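Local coordinates for protein proline dipeptidase (Streptococcus pneumoniae, PDB 3PN9) that probably hydrolyses dipeptides that end in proline, and is represented here by its creatinase/prolidase-type N-terminal domain, at residues D125-T128 with P129-R133; V100-F104 with D105-L109. All blocks are in the same frame, centred on the assembly; numbering follows the deposited sequence.

How the contacts relate
Contact 2 comes first in the chain and ends at the start of helix 109-118, which leads to the strand of contact 1. Each begins in the last residues of a strand and runs past its end. Strands 99-102 and 123-126 are parallel neighbours in the same sheet. The contact centres are about 10 Å apart. Asp-125 N lies 2.8 Å from Val-100 O, and Leu-127 N lies 2.8 Å from Val-102 O; both are probable hydrogen bonds. Beyond the strand ends, Thr-128 OG1 packs 3.3 Å from Glu-103 CB and accepts a weak hydrogen bond from Asp-105 N. In prolidases the metal-dependent active site belongs to the C-terminal domain, so neither contact is expected to be catalytic.

Contact 1 of 2, residues D125-T128 with P129-R133; sequences DNLT and PRIQR
Leu-127 and Ile-131 make the apolar part of the contact. Leu-127 CG lies 3.9 Å from CG1 of Ile-131, and the two side chains meet at a slant. Leu-127 also packs on Tyr-13 of helix 6-17 and on Ala-22 and Val-24 of strand 21-24. Asn-126 crosses Pro-129 at about a right angle, with its ND2 3.4 Å from Pro-129 CD. Near the protein surface, the methyl CG2 of Thr-128 rests 3.8 Å from the amide carbon CD of Gln-132.

The segment is a strand-to-helix junction: strand 123-126 passes through a short turn into helix 128-134. Asn-126 closes an Asx turn there, a capping bond in which its OD1 accepts from Thr-128 N at 3.0 Å. Its CG is anti to its own backbone N (chi1 -176°), which swings the amide forward over the turn. The donor sits 53° out of the amide carbonyl plane. The same OD1 also accepts from Phe-104 N.

Backbone bonds then start the helix. Ile-131 N donates to Leu-127 O at 3.3 Å, and Gln-132 N donates to Thr-128 O at 2.9 Å. One water links strand to helix, donating to Asn-126 O (2.7 Å) and accepting from Arg-130 N (2.9 Å).

Asp-125 OD2 forms a salt bridge with Arg-99 of the same chain, while Arg-133 NH2 forms one with Glu-42 of the second subunit.

Contact 2 of 2, residues V100-F104 with D105-L109; sequences VAVEF and DNLIL
Leu-107 overlaps Val-102 through a single methyl. Its CD2 sits over the fork of the valine, 3.8 Å from Val-102 CB, and both valine methyls are only slightly farther. The two side chains are inclined to each other. With chi1 at -174° and chi2 at 67°, Leu-107 extends CD2 to the valine. Val-102 CG2 has a second neighbour: it lies at the edge of the Phe-104 ring, in the ring plane, 3.7 Å from Phe-104 CE1. Phe-104 also packs on Asp-80 of the second subunit.

The chain between the two aliphatic residues reverses in a type I beta turn, Glu-103 to Asn-106. Glu-103 O is gripped by two backbone donors. Asn-106 N binds it at 3.0 Å, from 55° out of the carbonyl plane. Leu-107 N binds it at 2.9 Å, almost in line with the C=O bond. The turn also brings the CB atoms of Glu-103 and Asn-106 to 4.1 Å.

This turn opens the connection of a beta-alpha-beta unit, in which strand 99-102, helix 109-118 and strand 123-126 follow one another and the two strands lie parallel. Ile-108 is the N-cap of that helix. Leu-107 and Val-102 both touch its Leu-115, and Leu-107 also touches its Tyr-112.

The polar ends turn to the segment before and at the start of helix 27-34. Glu-103 OE1 accepts from Ser-25 N and Asp-26 N, while OE2 pairs with Thr-29 OG1. The two backbone N-H groups on OE1 would probably stabilise a charged carboxylate. Asn-106 OD1 is hydrogen-bonded to Ser-25 OG.

Contact 1 of 2, residues D125-T128 with P129-R133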
loop_
_atom_site.group_PDB
_atom_site.type_symbol
_atom_site.label_atom_id
_atom_site.label_comp_id
_atom_site.label_asym_id
_atom_site.label_seq_id
_atom_site.Cartn_x
_atom_site.Cartn_y
_atom_site.Cartn_z
ATOM N N ASP A 125 6.960 15.421 -8.722
ATOM C CA ASP A 125 6.165 14.559 -9.635
ATOM C C ASP A 125 4.792 15.262 -9.855
ATOM O O ASP A 125 4.402 16.189 -9.107
ATOM C CB ASP A 125 5.816 13.264 -8.883
ATOM C CG ASP A 125 6.938 12.177 -8.919
ATOM O OD1 ASP A 125 8.121 12.511 -9.123
ATOM O OD2 ASP A 125 6.592 10.977 -8.596
ATOM N N ASN A 126 3.999 14.756 -10.787
ATOM C CA ASN A 126 2.726 15.387 -11.103
ATOM C C ASN A 126 1.629 14.644 -10.300
ATOM O O ASN A 126 1.414 13.445 -10.517
ATOM C CB ASN A 126 2.520 15.234 -12.615
ATOM C CG ASN A 126 1.271 15.932 -13.109
ATOM O OD1 ASN A 126 0.616 16.625 -12.367
ATOM N ND2 ASN A 126 0.923 15.746 -14.402
ATOM N N LEU A 127 0.804 15.366 -9.554
ATOM C CA LEU A 127 -0.304 14.811 -8.786
ATOM C C LEU A 127 -1.600 14.891 -9.604
ATOM O O LEU A 127 -2.592 14.283 -9.194
ATOM C CB LEU A 127 -0.543 15.806 -7.575
ATOM C CG LEU A 127 -1.659 15.508 -6.510
ATOM C CD1 LEU A 127 -1.329 14.172 -5.861
ATOM C CD2 LEU A 127 -1.587 16.596 -5.397
ATOM N N THR A 128 -1.693 15.735 -10.650
ATOM C CA THR A 128 -2.988 15.929 -11.300
ATOM C C THR A 128 -3.688 14.568 -11.758
ATOM O O THR A 128 -4.877 14.395 -11.532
ATOM C CB THR A 128 -2.807 16.934 -12.496
ATOM O OG1 THR A 128 -2.561 18.231 -11.863
ATOM C CG2 THR A 128 -4.099 17.061 -13.409
ATOM N N PRO A 129 -2.961 13.701 -12.440
ATOM C CA PRO A 129 -3.668 12.478 -12.991
ATOM C C PRO A 129 -4.205 11.683 -11.825
ATOM O O PRO A 129 -5.290 11.134 -11.930
ATOM C CB PRO A 129 -2.517 11.672 -13.650
ATOM C CG PRO A 129 -1.542 12.861 -14.274
ATOM C CD PRO A 129 -1.547 13.824 -12.953
ATOM N N ARG A 130 -3.497 11.626 -10.682
ATOM C CA ARG A 130 -4.058 10.856 -9.556
ATOM C C ARG A 130 -5.384 11.423 -9.090
ATOM O O ARG A 130 -6.319 10.662 -8.721
ATOM C CB ARG A 130 -3.065 10.710 -8.350
ATOM C CG ARG A 130 -3.726 9.952 -7.171
ATOM C CD ARG A 130 -3.876 8.378 -7.583
ATOM N NE ARG A 130 -4.505 7.614 -6.512
ATOM C CZ ARG A 130 -5.831 7.507 -6.293
ATOM N NH1 ARG A 130 -6.700 8.109 -7.092
ATOM N NH2 ARG A 130 -6.318 6.703 -5.312
ATOM N N ILE A 131 -5.496 12.743 -9.021
ATOM C CA ILE A 131 -6.722 13.345 -8.562
ATOM C C ILE A 131 -7.818 13.168 -9.689
ATOM O O ILE A 131 -8.982 12.992 -9.372
ATOM C CB ILE A 131 -6.527 14.941 -8.393
ATOM C CG1 ILE A 131 -5.462 15.313 -7.314
ATOM C CG2 ILE A 131 -7.905 15.769 -8.254
ATOM C CD1 ILE A 131 -5.706 14.728 -6.053
ATOM N N GLN A 132 -7.471 13.336 -10.947
ATOM C CA GLN A 132 -8.468 13.063 -11.996
ATOM C C GLN A 132 -9.020 11.584 -11.869
ATOM O O GLN A 132 -10.176 11.374 -12.088
ATOM C CB GLN A 132 -7.871 13.193 -13.414
ATOM C CG GLN A 132 -7.529 14.724 -13.622
ATOM C CD GLN A 132 -6.786 14.920 -14.942
ATOM O OE1 GLN A 132 -5.877 14.199 -15.274
ATOM N NE2 GLN A 132 -7.145 15.974 -15.642
ATOM N N ARG A 133 -8.159 10.626 -11.564
ATOM C CA ARG A 133 -8.585 9.215 -11.339
ATOM C C ARG A 133 -9.500 9.114 -10.158
ATOM O O ARG A 133 -10.573 8.421 -10.172
ATOM C CB ARG A 133 -7.268 8.300 -11.189
ATOM C CG ARG A 133 -7.549 6.781 -11.164
ATOM C CD ARG A 133 -6.317 5.927 -10.576
ATOM N NE ARG A 133 -5.062 6.497 -11.038
ATOM C CZ ARG A 133 -3.889 6.332 -10.413
ATOM N NH1 ARG A 133 -3.756 5.557 -9.251
ATOM N NH2 ARG A 133 -2.861 6.979 -10.928
HETATM O O HOH W 1 -0.626 11.657 -10.432
#

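Contact 2 of 2, residues V100-F104 with D105-L109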
loop_
_atom_site.group_PDB
_atom_site.type_symbol
_atom_site.label_atom_id
_atom_site.label_comp_id
_atom_site.label_asym_id
_atom_site.label_seq_id
_atom_site.Cartn_x
_atom_site.Cartn_y
_atom_site.Cartn_z
ATOM N N VAL A 100 8.217 15.204 -3.947
ATOM C CA VAL A 100 7.038 16.024 -3.671
ATOM C C VAL A 100 6.139 15.876 -4.913
ATOM O O VAL A 100 6.648 15.882 -6.016
ATOM C CB VAL A 100 7.542 17.526 -3.544
ATOM C CG1 VAL A 100 6.378 18.568 -3.504
ATOM C CG2 VAL A 100 8.434 17.631 -2.194
ATOM N N ALA A 101 4.815 15.868 -4.755
ATOM C CA ALA A 101 3.931 15.899 -5.900
ATOM C C ALA A 101 3.198 17.215 -5.892
ATOM O O ALA A 101 2.713 17.625 -4.857
ATOM C CB ALA A 101 2.821 14.673 -5.797
ATOM N N VAL A 102 3.017 17.779 -7.081
ATOM C CA VAL A 102 2.251 19.002 -7.240
ATOM C C VAL A 102 1.370 18.935 -8.475
ATOM O O VAL A 102 1.544 18.063 -9.334
ATOM C CB VAL A 102 3.252 20.220 -7.471
ATOM C CG1 VAL A 102 4.113 20.481 -6.171
ATOM C CG2 VAL A 102 4.111 19.981 -8.764
ATOM N N GLU A 103 0.370 19.811 -8.560
ATOM C CA GLU A 103 -0.542 19.699 -9.693
ATOM C C GLU A 103 -0.009 20.415 -10.904
ATOM O O GLU A 103 -0.143 21.662 -10.985
ATOM C CB GLU A 103 -1.916 20.305 -9.395
ATOM C CG GLU A 103 -2.557 19.616 -8.093
ATOM C CD GLU A 103 -3.830 20.329 -7.647
ATOM O OE1 GLU A 103 -3.810 21.310 -6.849
ATOM O OE2 GLU A 103 -4.932 19.968 -8.146
ATOM N N PHE A 104 0.483 19.648 -11.888
ATOM C CA PHE A 104 1.113 20.286 -13.077
ATOM C C PHE A 104 0.098 21.103 -13.841
ATOM O O PHE A 104 0.463 22.125 -14.467
ATOM C CB PHE A 104 1.707 19.247 -14.044
ATOM C CG PHE A 104 3.060 18.700 -13.651
ATOM C CD1 PHE A 104 3.504 18.743 -12.322
ATOM C CD2 PHE A 104 3.817 18.014 -14.611
ATOM C CE1 PHE A 104 4.702 18.143 -11.929
ATOM C CE2 PHE A 104 5.041 17.457 -14.239
ATOM C CZ PHE A 104 5.522 17.554 -12.896
ATOM N N ASP A 105 -1.190 20.739 -13.810
ATOM C CA ASP A 105 -2.169 21.521 -14.583
ATOM C C ASP A 105 -2.634 22.790 -13.882
ATOM O O ASP A 105 -3.376 23.536 -14.465
ATOM C CB ASP A 105 -3.469 20.705 -14.877
ATOM C CG ASP A 105 -3.238 19.658 -15.976
ATOM O OD1 ASP A 105 -2.119 19.606 -16.569
ATOM O OD2 ASP A 105 -4.228 18.963 -16.263
ATOM N N ASN A 106 -2.245 22.998 -12.638
ATOM C CA ASN A 106 -2.659 24.224 -11.956
ATOM C C ASN A 106 -1.458 25.108 -11.503
ATOM O O ASN A 106 -1.649 26.331 -11.461
ATOM C CB ASN A 106 -3.440 23.875 -10.661
ATOM C CG ASN A 106 -3.712 25.125 -9.816
ATOM O OD1 ASN A 106 -2.978 25.399 -8.870
ATOM N ND2 ASN A 106 -4.734 25.881 -10.179
ATOM N N LEU A 107 -0.307 24.532 -11.089
ATOM C CA LEU A 107 0.686 25.279 -10.307
ATOM C C LEU A 107 1.394 26.274 -11.315
ATOM O O LEU A 107 2.040 25.835 -12.250
ATOM C CB LEU A 107 1.710 24.316 -9.714
ATOM C CG LEU A 107 2.762 24.943 -8.738
ATOM C CD1 LEU A 107 1.864 25.383 -7.483
ATOM C CD2 LEU A 107 3.829 23.893 -8.425
ATOM N N ILE A 108 1.311 27.579 -11.101
ATOM C CA ILE A 108 2.043 28.528 -11.894
ATOM C C ILE A 108 3.526 28.643 -11.514
ATOM O O ILE A 108 3.982 28.226 -10.402
ATOM C CB ILE A 108 1.442 29.924 -11.881
ATOM C CG1 ILE A 108 1.310 30.421 -10.403
ATOM C CG2 ILE A 108 0.082 29.832 -12.521
ATOM C CD1 ILE A 108 0.745 31.911 -10.244
ATOM N N LEU A 109 4.331 29.221 -12.427
ATOM C CA LEU A 109 5.766 29.193 -12.150
ATOM C C LEU A 109 6.156 30.008 -10.838
ATOM O O LEU A 109 7.020 29.596 -10.125
ATOM C CB LEU A 109 6.501 29.776 -13.343
ATOM C CG LEU A 109 6.736 28.859 -14.495
ATOM C CD1 LEU A 109 7.599 29.568 -15.596
ATOM C CD2 LEU A 109 7.460 27.631 -14.001
#